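Parahox neighbor (Phaeodactylum tricornutum CCAP 1055/1, PDB 5Z5M) probably catalyses the last two steps from 5-hydroxyisourate to (S)-allantoin, hydrolysis and then stereoselective decarboxylation, in a fusion of HIU hydrolase and OHCU decarboxylase domains. Local coordinates at residues 284-287 / 292-295; 213-218 / 230-235; 174-179 / 276-281; 192-197 / 254-259. All blocks are in the same frame, centred on the assembly; numbering follows the deposited sequence.

Contact 1 of 4, residues 284-287 / 292-295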
loop_
_atom_site.group_PDB
_atom_site.type_symbol
_atom_site.label_atom_id
_atom_site.label_comp_id
_atom_site.label_asym_id
_atom_site.label_seq_id
_atom_site.Cartn_x
_atom_site.Cartn_y
_atom_site.Cartn_z
ATOM N N VAL A 284 -12.582 -2.135 8.115
ATOM C CA VAL A 284 -12.090 -2.567 6.811
ATOM C C VAL A 284 -12.234 -1.437 5.807
ATOM O O VAL A 284 -13.257 -1.325 5.134
ATOM C CB VAL A 284 -12.838 -3.828 6.323
ATOM C CG1 VAL A 284 -12.289 -4.302 4.964
ATOM C CG2 VAL A 284 -12.715 -4.934 7.355
ATOM N N PRO A 285 -11.207 -0.578 5.725
ATOM C CA PRO A 285 -11.210 0.630 4.902
ATOM C C PRO A 285 -10.735 0.403 3.467
ATOM O O PRO A 285 -10.282 -0.688 3.115
ATOM C CB PRO A 285 -10.232 1.538 5.643
ATOM C CG PRO A 285 -9.215 0.586 6.179
ATOM C CD PRO A 285 -9.950 -0.706 6.488
ATOM N N LEU A 286 -10.833 1.451 2.656
ATOM C CA LEU A 286 -10.306 1.453 1.300
ATOM C C LEU A 286 -9.384 2.660 1.096
ATOM O O LEU A 286 -9.785 3.804 1.332
ATOM C CB LEU A 286 -11.452 1.480 0.276
ATOM C CG LEU A 286 -11.053 1.531 -1.201
ATOM C CD1 LEU A 286 -10.423 0.206 -1.620
ATOM C CD2 LEU A 286 -12.245 1.877 -2.087
ATOM N N LEU A 287 -8.151 2.400 0.672
ATOM C CA LEU A 287 -7.240 3.447 0.216
ATOM C C LEU A 287 -7.263 3.416 -1.301
ATOM O O LEU A 287 -6.971 2.381 -1.879
ATOM C CB LEU A 287 -5.817 3.220 0.738
ATOM C CG LEU A 287 -5.451 3.559 2.188
ATOM C CD1 LEU A 287 -6.291 2.786 3.192
ATOM C CD2 LEU A 287 -3.967 3.295 2.419
ATOM N N SER A 292 -4.783 2.764 -8.289
ATOM C CA SER A 292 -4.283 1.902 -7.221
ATOM C C SER A 292 -5.296 1.769 -6.107
ATOM O O SER A 292 -6.119 2.660 -5.899
ATOM C CB SER A 292 -2.974 2.461 -6.662
ATOM O OG SER A 292 -3.225 3.657 -5.937
ATOM N N PHE A 293 -5.246 0.663 -5.374
ATOM C CA PHE A 293 -6.009 0.607 -4.149
ATOM C C PHE A 293 -5.429 -0.418 -3.188
ATOM O O PHE A 293 -4.663 -1.307 -3.578
ATOM C CB PHE A 293 -7.502 0.337 -4.426
ATOM C CG PHE A 293 -7.833 -1.072 -4.840
ATOM C CD1 PHE A 293 -8.218 -2.012 -3.898
ATOM C CD2 PHE A 293 -7.840 -1.434 -6.174
ATOM C CE1 PHE A 293 -8.551 -3.301 -4.274
ATOM C CE2 PHE A 293 -8.182 -2.721 -6.561
ATOM C CZ PHE A 293 -8.528 -3.657 -5.610
ATOM N N SER A 294 -5.782 -0.257 -1.921
ATOM C CA SER A 294 -5.306 -1.164 -0.888
ATOM C C SER A 294 -6.282 -1.209 0.277
ATOM O O SER A 294 -7.127 -0.328 0.448
ATOM C CB SER A 294 -3.919 -0.747 -0.394
ATOM O OG SER A 294 -3.939 0.560 0.147
ATOM N N THR A 295 -6.158 -2.250 1.084
ATOM C CA THR A 295 -6.982 -2.394 2.262
ATOM C C THR A 295 -6.210 -3.214 3.281
ATOM O O THR A 295 -5.148 -3.772 2.973
ATOM C CB THR A 295 -8.320 -3.077 1.949
ATOM O OG1 THR A 295 -9.117 -3.138 3.135
ATOM C CG2 THR A 295 -8.082 -4.490 1.451
#
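Val284 opens the contact with its CG1 methyl, which lies obliquely 3.8 Å from Thr295 OG1. At Pro285 the backbone does the work: its carbonyl O takes a hydrogen bond of 2.7 Å from Thr295 OG1, the hydroxyl approaching almost straight on, with a C=O...O angle of 163°. The threonine can do this because its OG1 is anti to its own N (chi1 -177°), reaching across to the Pro285 carbonyl. With a valine in place of Thr295, the buried Pro285 carbonyl would probably lose its hydroxyl donor. Leu286 sends CD1 to CD1 of the Phe293 ring, 3.9 Å away, meeting the ring at a slant. Leu287 and Ser294 then form an antiparallel hydrogen-bonded pair: Leu287 N to Ser294 O and Ser294 N to Leu287 O, each 2.9 Å. The first of these is nearly linear at 173°. Leu287 O also receives a CA-H...O contact from Phe293 CA at 3.0 Å. On the face that carries the Leu287 and Ser294 side chains, Leu287 CB packs 3.3 Å from Ser294 OG. Strands 281-289 and 292-296 form a hairpin here, with Val284 and Leu286 resting on strand 241-248 and Phe293 and Thr295 on strand 268-275, while strand 292-296 pairs antiparallel with its like in the second subunit, carrying the sheet across the interface.

Contact 2 of 4, residues 213-218 / 230-235; sequences GLVGEF and PALKGG
A single water is the polar link between Val215 and Ala231, since no direct hydrogen bond crosses from one segment to the other. It donates to both carbonyls, lying 2.9 Å from Val215 O and 2.8 Å from Ala231 O, and so bridges the two. The rest is apolar. Phe218 brings the far end of its ring to Ala231, with CZ 3.5 Å from Ala231 CB and CE1 3.8 Å from Ala231 CA; the methyl meets the ring obliquely. The Phe218 CG is anti to the carbonyl carbon (chi1 -48°), which swings the ring back beside Gly216. Val215 and Gly216 form a classic beta bulge, both facing Leu203 of strand 200-207 in the four-stranded antiparallel sheet of this transthyretin-like domain. Glycine suits the second position for two reasons: a CB there would run into Phe218 CZ, and at this backbone conformation (phi 165°) it would also be pressed against the carbonyl O of Val215. A serine in place of Phe218 would probably leave Ala231 CB without its ring partner and open a gap beside the bulge. Further along, the CD2 branch of Leu232 reaches Val215 CG2 at 4.3 Å, a looser contact. Leu232 also packs on Tyr243 of strand 241-248. Ala231 packs on Trp245 of that strand and on Leu226, the latter also touching Phe218.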
loop_
_atom_site.group_PDB
_atom_site.type_symbol
_atom_site.label_atom_id
_atom_site.label_comp_id
_atom_site.label_asym_id
_atom_site.label_seq_id
_atom_site.Cartn_x
_atom_site.Cartn_y
_atom_site.Cartn_z
ATOM N N GLY A 213 -26.887 -12.387 1.237
ATOM C CA GLY A 213 -27.720 -11.372 0.616
ATOM C C GLY A 213 -27.228 -9.962 0.875
ATOM O O GLY A 213 -26.234 -9.759 1.569
ATOM N N LEU A 214 -27.920 -8.986 0.296
ATOM C CA LEU A 214 -27.633 -7.576 0.548
ATOM C C LEU A 214 -27.907 -7.232 2.004
ATOM O O LEU A 214 -29.011 -7.454 2.509
ATOM C CB LEU A 214 -28.474 -6.691 -0.377
ATOM C CG LEU A 214 -28.262 -5.178 -0.370
ATOM C CD1 LEU A 214 -26.862 -4.817 -0.826
ATOM C CD2 LEU A 214 -29.301 -4.513 -1.265
ATOM N N VAL A 215 -26.909 -6.695 2.693
ATOM C CA VAL A 215 -27.107 -6.353 4.097
ATOM C C VAL A 215 -27.013 -4.851 4.331
ATOM O O VAL A 215 -27.084 -4.393 5.471
ATOM C CB VAL A 215 -26.100 -7.079 5.015
ATOM C CG1 VAL A 215 -26.249 -8.588 4.879
ATOM C CG2 VAL A 215 -24.691 -6.659 4.696
ATOM N N GLY A 216 -26.859 -4.083 3.258
ATOM C CA GLY A 216 -26.910 -2.636 3.382
ATOM C C GLY A 216 -26.383 -1.845 2.201
ATOM O O GLY A 216 -25.506 -2.301 1.471
ATOM N N GLU A 217 -26.948 -0.655 2.011
ATOM C CA GLU A 217 -26.429 0.318 1.059
ATOM C C GLU A 217 -26.036 1.574 1.827
ATOM O O GLU A 217 -26.806 2.066 2.653
ATOM C CB GLU A 217 -27.462 0.646 -0.019
ATOM C CG GLU A 217 -27.862 -0.540 -0.887
ATOM C CD GLU A 217 -28.989 -0.196 -1.844
ATOM O OE1 GLU A 217 -29.160 -0.916 -2.852
ATOM O OE2 GLU A 217 -29.702 0.796 -1.589
ATOM N N PHE A 218 -24.838 2.087 1.565
ATOM C CA PHE A 218 -24.313 3.201 2.344
ATOM C C PHE A 218 -23.743 4.298 1.463
ATOM O O PHE A 218 -23.584 4.124 0.253
ATOM C CB PHE A 218 -23.235 2.711 3.317
ATOM C CG PHE A 218 -23.632 1.495 4.102
ATOM C CD1 PHE A 218 -24.325 1.621 5.295
ATOM C CD2 PHE A 218 -23.306 0.229 3.654
ATOM C CE1 PHE A 218 -24.695 0.501 6.019
ATOM C CE2 PHE A 218 -23.673 -0.892 4.371
ATOM C CZ PHE A 218 -24.368 -0.754 5.559
ATOM N N PRO A 230 -21.585 2.464 11.965
ATOM C CA PRO A 230 -21.170 1.111 11.568
ATOM C C PRO A 230 -22.154 0.447 10.618
ATOM O O PRO A 230 -23.363 0.637 10.749
ATOM C CB PRO A 230 -21.112 0.354 12.899
ATOM C CG PRO A 230 -20.881 1.421 13.923
ATOM C CD PRO A 230 -21.641 2.616 13.430
ATOM N N ALA A 231 -21.630 -0.316 9.665
ATOM C CA ALA A 231 -22.451 -1.026 8.695
ATOM C C ALA A 231 -23.221 -2.163 9.353
ATOM O O ALA A 231 -24.365 -2.446 8.999
ATOM C CB ALA A 231 -21.577 -1.561 7.556
ATOM N N LEU A 232 -22.570 -2.828 10.299
ATOM C CA LEU A 232 -23.173 -3.926 11.034
ATOM C C LEU A 232 -22.839 -3.756 12.509
ATOM O O LEU A 232 -21.739 -3.324 12.841
ATOM C CB LEU A 232 -22.659 -5.272 10.521
ATOM C CG LEU A 232 -22.988 -5.598 9.062
ATOM C CD1 LEU A 232 -22.321 -6.897 8.644
ATOM C CD2 LEU A 232 -24.495 -5.670 8.855
ATOM N N LYS A 233 -23.783 -4.093 13.384
ATOM C CA LYS A 233 -23.583 -3.921 14.823
ATOM C C LYS A 233 -24.280 -5.009 15.644
ATOM O O LYS A 233 -25.491 -5.211 15.527
ATOM C CB LYS A 233 -24.085 -2.536 15.260
ATOM C CG LYS A 233 -23.858 -2.220 16.730
ATOM C CD LYS A 233 -24.209 -0.771 17.054
ATOM C CE LYS A 233 -24.020 -0.473 18.537
ATOM N NZ LYS A 233 -24.222 0.973 18.851
ATOM N N GLY A 234 -23.518 -5.717 16.470
ATOM C CA GLY A 234 -24.115 -6.635 17.423
ATOM C C GLY A 234 -24.346 -8.032 16.887
ATOM O O GLY A 234 -24.335 -8.260 15.676
ATOM N N GLY A 235 -24.574 -8.970 17.802
ATOM C CA GLY A 235 -24.581 -10.384 17.481
ATOM C C GLY A 235 -25.648 -10.866 16.516
ATOM O O GLY A 235 -25.587 -12.000 16.055
HETATM O O HOH W 1 -26.689 -2.314 7.491
#

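Contact 3 of 4, residues 174-179 / 276-281; sequences IDTSDA and DNPDDH
Van der Waals packing joins the two segments, and Ala179 is at its centre. Its CB makes an apolar contact with Pro278 CB at 3.9 Å, and the same methyl lies 3.5 Å from Pro278 O, so the alanine rests against both the ring and the carbonyl of the proline. Thr176 adds a looser apolar touch, its CB 4.2 Å from Pro278 CG, on the ring carbon one further out. Asp279 comes in alongside: with CG anti to the carbonyl carbon (chi1 -72°), the carboxylate turns back until OD1 is 3.7 Å from Ala179 CB. Its other oxygen, OD2, is hydrogen-bonded to Ser50 OG just inside helix 49-61, and Asn277 ND2 bonds that same hydroxyl, so one serine ties down both side chains.

No hydrogen bond passes between the two segments; several within each set its shape. Asp175 OD1 accepts from Ser177 N at 3.0 Å, the N-H arriving from well above the carboxylate plane. Asn277 OD1 accepts from Asp279 N at 2.9 Å, the donor again standing out of the carbonyl plane, by 36°. Backbone bonds close the type I turns, Ala179 N to Thr176 O and Asp280 N to Asn277 O.

Pro278 and Thr176 also pack on Leu171 of helix 151-173, which places the contact where the helical OHCU decarboxylase part leads into the transthyretin-like part. Each side is thus an Asx turn with a type I beta turn, Thr176 to Ala179 facing Asn277 to Asp280, at the junction of the two fused domains.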
loop_
_atom_site.group_PDB
_atom_site.type_symbol
_atom_site.label_atom_id
_atom_site.label_comp_id
_atom_site.label_asym_id
_atom_site.label_seq_id
_atom_site.Cartn_x
_atom_site.Cartn_y
_atom_site.Cartn_z
ATOM N N ILE A 174 -22.416 -21.916 21.543
ATOM C CA ILE A 174 -22.783 -20.743 22.331
ATOM C C ILE A 174 -23.589 -19.731 21.515
ATOM O O ILE A 174 -23.255 -19.435 20.370
ATOM C CB ILE A 174 -21.521 -20.065 22.914
ATOM C CG1 ILE A 174 -20.984 -20.888 24.091
ATOM C CG2 ILE A 174 -21.816 -18.633 23.350
ATOM C CD1 ILE A 174 -19.662 -20.392 24.640
ATOM N N ASP A 175 -24.660 -19.218 22.114
ATOM C CA ASP A 175 -25.490 -18.188 21.492
ATOM C C ASP A 175 -24.782 -16.834 21.563
ATOM O O ASP A 175 -24.669 -16.239 22.631
ATOM C CB ASP A 175 -26.860 -18.130 22.180
ATOM C CG ASP A 175 -27.741 -17.001 21.664
ATOM O OD1 ASP A 175 -27.451 -16.429 20.593
ATOM O OD2 ASP A 175 -28.745 -16.694 22.335
ATOM N N THR A 176 -24.307 -16.350 20.420
ATOM C CA THR A 176 -23.531 -15.114 20.389
ATOM C C THR A 176 -24.362 -13.923 19.922
ATOM O O THR A 176 -23.813 -12.910 19.499
ATOM C CB THR A 176 -22.291 -15.245 19.471
ATOM O OG1 THR A 176 -22.703 -15.594 18.144
ATOM C CG2 THR A 176 -21.341 -16.319 19.998
ATOM N N SER A 177 -25.684 -14.033 20.013
ATOM C CA SER A 177 -26.557 -12.961 19.545
ATOM C C SER A 177 -26.402 -11.694 20.390
ATOM O O SER A 177 -26.808 -10.612 19.970
ATOM C CB SER A 177 -28.019 -13.416 19.547
ATOM O OG SER A 177 -28.524 -13.496 20.865
ATOM N N ASP A 178 -25.799 -11.831 21.568
ATOM C CA ASP A 178 -25.589 -10.686 22.448
ATOM C C ASP A 178 -24.167 -10.135 22.362
ATOM O O ASP A 178 -23.792 -9.257 23.145
ATOM C CB ASP A 178 -25.910 -11.056 23.900
ATOM C CG ASP A 178 -24.988 -12.129 24.451
ATOM O OD1 ASP A 178 -24.393 -12.881 23.647
ATOM O OD2 ASP A 178 -24.859 -12.218 25.690
ATOM N N ALA A 179 -23.378 -10.645 21.419
ATOM C CA ALA A 179 -22.041 -10.102 21.186
ATOM C C ALA A 179 -22.158 -8.647 20.754
ATOM O O ALA A 179 -23.190 -8.234 20.230
ATOM C CB ALA A 179 -21.295 -10.918 20.135
ATOM N N ASP A 276 -14.259 -13.225 11.683
ATOM C CA ASP A 276 -14.025 -14.447 12.449
ATOM C C ASP A 276 -14.488 -14.360 13.910
ATOM O O ASP A 276 -14.659 -15.385 14.562
ATOM C CB ASP A 276 -12.540 -14.803 12.406
ATOM C CG ASP A 276 -12.236 -16.133 13.080
ATOM O OD1 ASP A 276 -12.727 -17.177 12.597
ATOM O OD2 ASP A 276 -11.514 -16.133 14.101
ATOM N N ASN A 277 -14.691 -13.153 14.424
ATOM C CA ASN A 277 -14.992 -12.983 15.849
ATOM C C ASN A 277 -16.051 -11.904 16.087
ATOM O O ASN A 277 -15.788 -10.719 15.904
ATOM C CB ASN A 277 -13.704 -12.657 16.625
ATOM C CG ASN A 277 -13.920 -12.569 18.138
ATOM O OD1 ASN A 277 -15.043 -12.451 18.614
ATOM N ND2 ASN A 277 -12.828 -12.631 18.896
ATOM N N PRO A 278 -17.244 -12.318 16.536
ATOM C CA PRO A 278 -18.386 -11.412 16.706
ATOM C C PRO A 278 -18.223 -10.404 17.849
ATOM O O PRO A 278 -19.034 -9.482 17.939
ATOM C CB PRO A 278 -19.550 -12.368 16.983
ATOM C CG PRO A 278 -18.922 -13.600 17.532
ATOM C CD PRO A 278 -17.572 -13.710 16.894
ATOM N N ASP A 279 -17.212 -10.593 18.700
ATOM C CA ASP A 279 -16.881 -9.645 19.768
ATOM C C ASP A 279 -16.091 -8.433 19.282
ATOM O O ASP A 279 -16.107 -7.377 19.921
ATOM C CB ASP A 279 -16.055 -10.329 20.866
ATOM C CG ASP A 279 -16.865 -11.292 21.711
ATOM O OD1 ASP A 279 -18.073 -11.042 21.930
ATOM O OD2 ASP A 279 -16.273 -12.288 22.182
ATOM N N ASP A 280 -15.382 -8.595 18.166
ATOM C CA ASP A 280 -14.375 -7.617 17.748
ATOM C C ASP A 280 -14.916 -6.442 16.952
ATOM O O ASP A 280 -15.952 -6.540 16.294
ATOM C CB ASP A 280 -13.287 -8.298 16.910
ATOM C CG ASP A 280 -12.320 -9.107 17.748
ATOM O OD1 ASP A 280 -12.343 -8.973 18.989
ATOM O OD2 ASP A 280 -11.529 -9.874 17.159
ATOM N N HIS A 281 -14.187 -5.331 17.011
ATOM C CA HIS A 281 -14.390 -4.221 16.092
ATOM C C HIS A 281 -13.543 -4.449 14.839
ATOM O O HIS A 281 -12.310 -4.456 14.900
ATOM C CB HIS A 281 -14.020 -2.892 16.749
ATOM C CG HIS A 281 -14.054 -1.724 15.815
ATOM N ND1 HIS A 281 -13.426 -0.529 16.092
ATOM C CD2 HIS A 281 -14.639 -1.565 14.600
ATOM C CE1 HIS A 281 -13.621 0.314 15.096
ATOM N NE2 HIS A 281 -14.354 -0.293 14.174
#

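Contact 4 of 4, residues 192-197 / 254-259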
loop_
_atom_site.group_PDB
_atom_site.type_symbol
_atom_site.label_atom_id
_atom_site.label_comp_id
_atom_site.label_asym_id
_atom_site.label_seq_id
_atom_site.Cartn_x
_atom_site.Cartn_y
_atom_site.Cartn_z
ATOM N N ASN A 192 -5.689 12.619 -4.010
ATOM C CA ASN A 192 -5.961 13.990 -3.595
ATOM C C ASN A 192 -5.671 14.264 -2.121
ATOM O O ASN A 192 -5.648 15.414 -1.699
ATOM C CB ASN A 192 -7.419 14.338 -3.904
ATOM C CG ASN A 192 -7.710 14.328 -5.389
ATOM O OD1 ASN A 192 -6.892 14.774 -6.192
ATOM N ND2 ASN A 192 -8.873 13.810 -5.766
ATOM N N GLY A 193 -5.450 13.211 -1.339
ATOM C CA GLY A 193 -5.081 13.361 0.061
ATOM C C GLY A 193 -6.213 13.786 0.981
ATOM O O GLY A 193 -5.999 14.479 1.979
ATOM N N CYS A 194 -7.422 13.351 0.650
ATOM C CA CYS A 194 -8.613 13.753 1.382
ATOM C C CYS A 194 -9.529 12.558 1.593
ATOM O O CYS A 194 -9.464 11.591 0.835
ATOM C CB CYS A 194 -9.357 14.852 0.620
ATOM S SG CYS A 194 -9.958 14.346 -1.024
ATOM N N PRO A 195 -10.389 12.617 2.624
ATOM C CA PRO A 195 -11.449 11.612 2.722
ATOM C C PRO A 195 -12.306 11.642 1.465
ATOM O O PRO A 195 -12.464 12.709 0.869
ATOM C CB PRO A 195 -12.257 12.061 3.945
ATOM C CG PRO A 195 -11.336 12.935 4.714
ATOM C CD PRO A 195 -10.474 13.616 3.703
ATOM N N ALA A 196 -12.843 10.500 1.061
ATOM C CA ALA A 196 -13.675 10.450 -0.140
ATOM C C ALA A 196 -15.151 10.593 0.219
ATOM O O ALA A 196 -15.773 9.649 0.698
ATOM C CB ALA A 196 -13.432 9.157 -0.897
ATOM N N GLU A 197 -15.713 11.776 -0.010
ATOM C CA GLU A 197 -17.085 12.039 0.409
ATOM C C GLU A 197 -18.103 11.677 -0.673
ATOM O O GLU A 197 -17.815 11.776 -1.870
ATOM C CB GLU A 197 -17.251 13.509 0.806
ATOM C CG GLU A 197 -17.003 14.494 -0.320
ATOM C CD GLU A 197 -17.208 15.934 0.105
ATOM O OE1 GLU A 197 -18.331 16.269 0.538
ATOM O OE2 GLU A 197 -16.250 16.730 -0.000
ATOM N N ALA A 254 -15.529 10.753 -10.957
ATOM C CA ALA A 254 -16.235 11.606 -11.917
ATOM C C ALA A 254 -16.769 12.877 -11.256
ATOM O O ALA A 254 -16.862 13.924 -11.899
ATOM C CB ALA A 254 -17.375 10.837 -12.579
ATOM N N SER A 255 -17.113 12.785 -9.973
ATOM C CA SER A 255 -17.632 13.937 -9.243
ATOM C C SER A 255 -16.533 14.962 -8.998
ATOM O O SER A 255 -16.808 16.137 -8.771
ATOM C CB SER A 255 -18.255 13.508 -7.912
ATOM O OG SER A 255 -17.269 13.119 -6.967
ATOM N N LYS A 256 -15.284 14.510 -9.044
ATOM C CA LYS A 256 -14.148 15.392 -8.804
ATOM C C LYS A 256 -13.560 15.914 -10.107
ATOM O O LYS A 256 -12.710 16.809 -10.103
ATOM C CB LYS A 256 -13.064 14.656 -8.006
ATOM C CG LYS A 256 -13.490 14.276 -6.600
ATOM C CD LYS A 256 -12.747 15.101 -5.571
ATOM C CE LYS A 256 -13.513 15.172 -4.270
ATOM N NZ LYS A 256 -12.725 15.840 -3.198
ATOM N N GLY A 257 -14.004 15.344 -11.221
ATOM C CA GLY A 257 -13.404 15.648 -12.505
ATOM C C GLY A 257 -12.010 15.049 -12.624
ATOM O O GLY A 257 -11.229 15.449 -13.486
ATOM N N THR A 258 -11.692 14.092 -11.754
ATOM C CA THR A 258 -10.383 13.429 -11.787
ATOM C C THR A 258 -10.209 12.663 -13.094
ATOM O O THR A 258 -11.126 11.981 -13.555
ATOM C CB THR A 258 -10.199 12.463 -10.588
ATOM O OG1 THR A 258 -10.456 13.163 -9.368
ATOM C CG2 THR A 258 -8.781 11.902 -10.546
ATOM N N PHE A 259 -9.042 12.794 -13.712
ATOM C CA PHE A 259 -8.813 12.090 -14.965
ATOM C C PHE A 259 -8.829 10.586 -14.757
ATOM O O PHE A 259 -8.136 10.053 -13.885
ATOM C CB PHE A 259 -7.492 12.491 -15.612
ATOM C CG PHE A 259 -7.216 11.746 -16.886
ATOM C CD1 PHE A 259 -7.892 12.076 -18.052
ATOM C CD2 PHE A 259 -6.310 10.698 -16.914
ATOM C CE1 PHE A 259 -7.656 11.385 -19.230
ATOM C CE2 PHE A 259 -6.069 10.002 -18.090
ATOM C CZ PHE A 259 -6.745 10.348 -19.247
HETATM O O HOH W 2 -14.135 14.095 -1.426
HETATM O O HOH W 3 -17.829 13.402 -4.111
#
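Lys256 reaches over to Asn192 and Cys194, and its shape explains most of this contact. The chain leaves with CG anti to the carbonyl carbon, bends at chi2 (-110°), a strained value, and then runs extended to the amine. Its CD passes 4.1 Å from Asn192 ND2, the two side chains sliding by in opposite directions, and NZ ends 3.8 Å from Cys194 SG. The cysteine meets it with SG held between its own backbone N and carbonyl carbon (chi1 62°), a rotamer that turns the sulfur toward the Lys256 amine.

Asn192 ND2 also comes within 4.0 Å of Thr258 OG1, again with the side chains antiparallel. The amide has its hydrogen bond with Asp189, which fixes it beside the lysine.

Water completes the join. One molecule accepts from Lys256 NZ at 2.9 Å and from Glu197 N, and donates to Pro195 O, so the amine reaches the 192-197 backbone through it. A second water donates to Glu197 O at 2.8 Å and to Ser255 OG at 2.9 Å. The carboxylate of Glu197 stands near the amine without touching it, Glu197 OE2 being 4.8 Å from Lys256 NZ; the opposite charges would probably favour each other, though the like-charged Asp222 nearby may itself shift the ionisation of Glu197.

A G1 beta bulge on one side, at Gly193 and Cys194, both opposite Asp189, and a Schellman motif on the other, ending helix 249-256 with Gly257 at C-prime, frame the contact.

Contacts 1, 2 and 4 lie wholly in the transthyretin-like HIU hydrolase part and all reach the same mixed sheet, through strands 281-289, 232-233 and 194-195. Contact 3 is different: it brings the segment after helix 151-173 against the loop before strand 281-289. Along the chain it encloses contact 4, which encloses contact 2, and contact 1 follows as a local hairpin. Contacts 2 and 3 touch, Gly235 CA lying 4.3 Å from Ala179 CB, whereas the centres of contacts 3 and 4 are 36 Å apart. The interdomain junction (contact 3) and the end of helix 249-256 (contact 4) thus lie well apart in the fold, and contacts 1 and 4 both reach the second subunit.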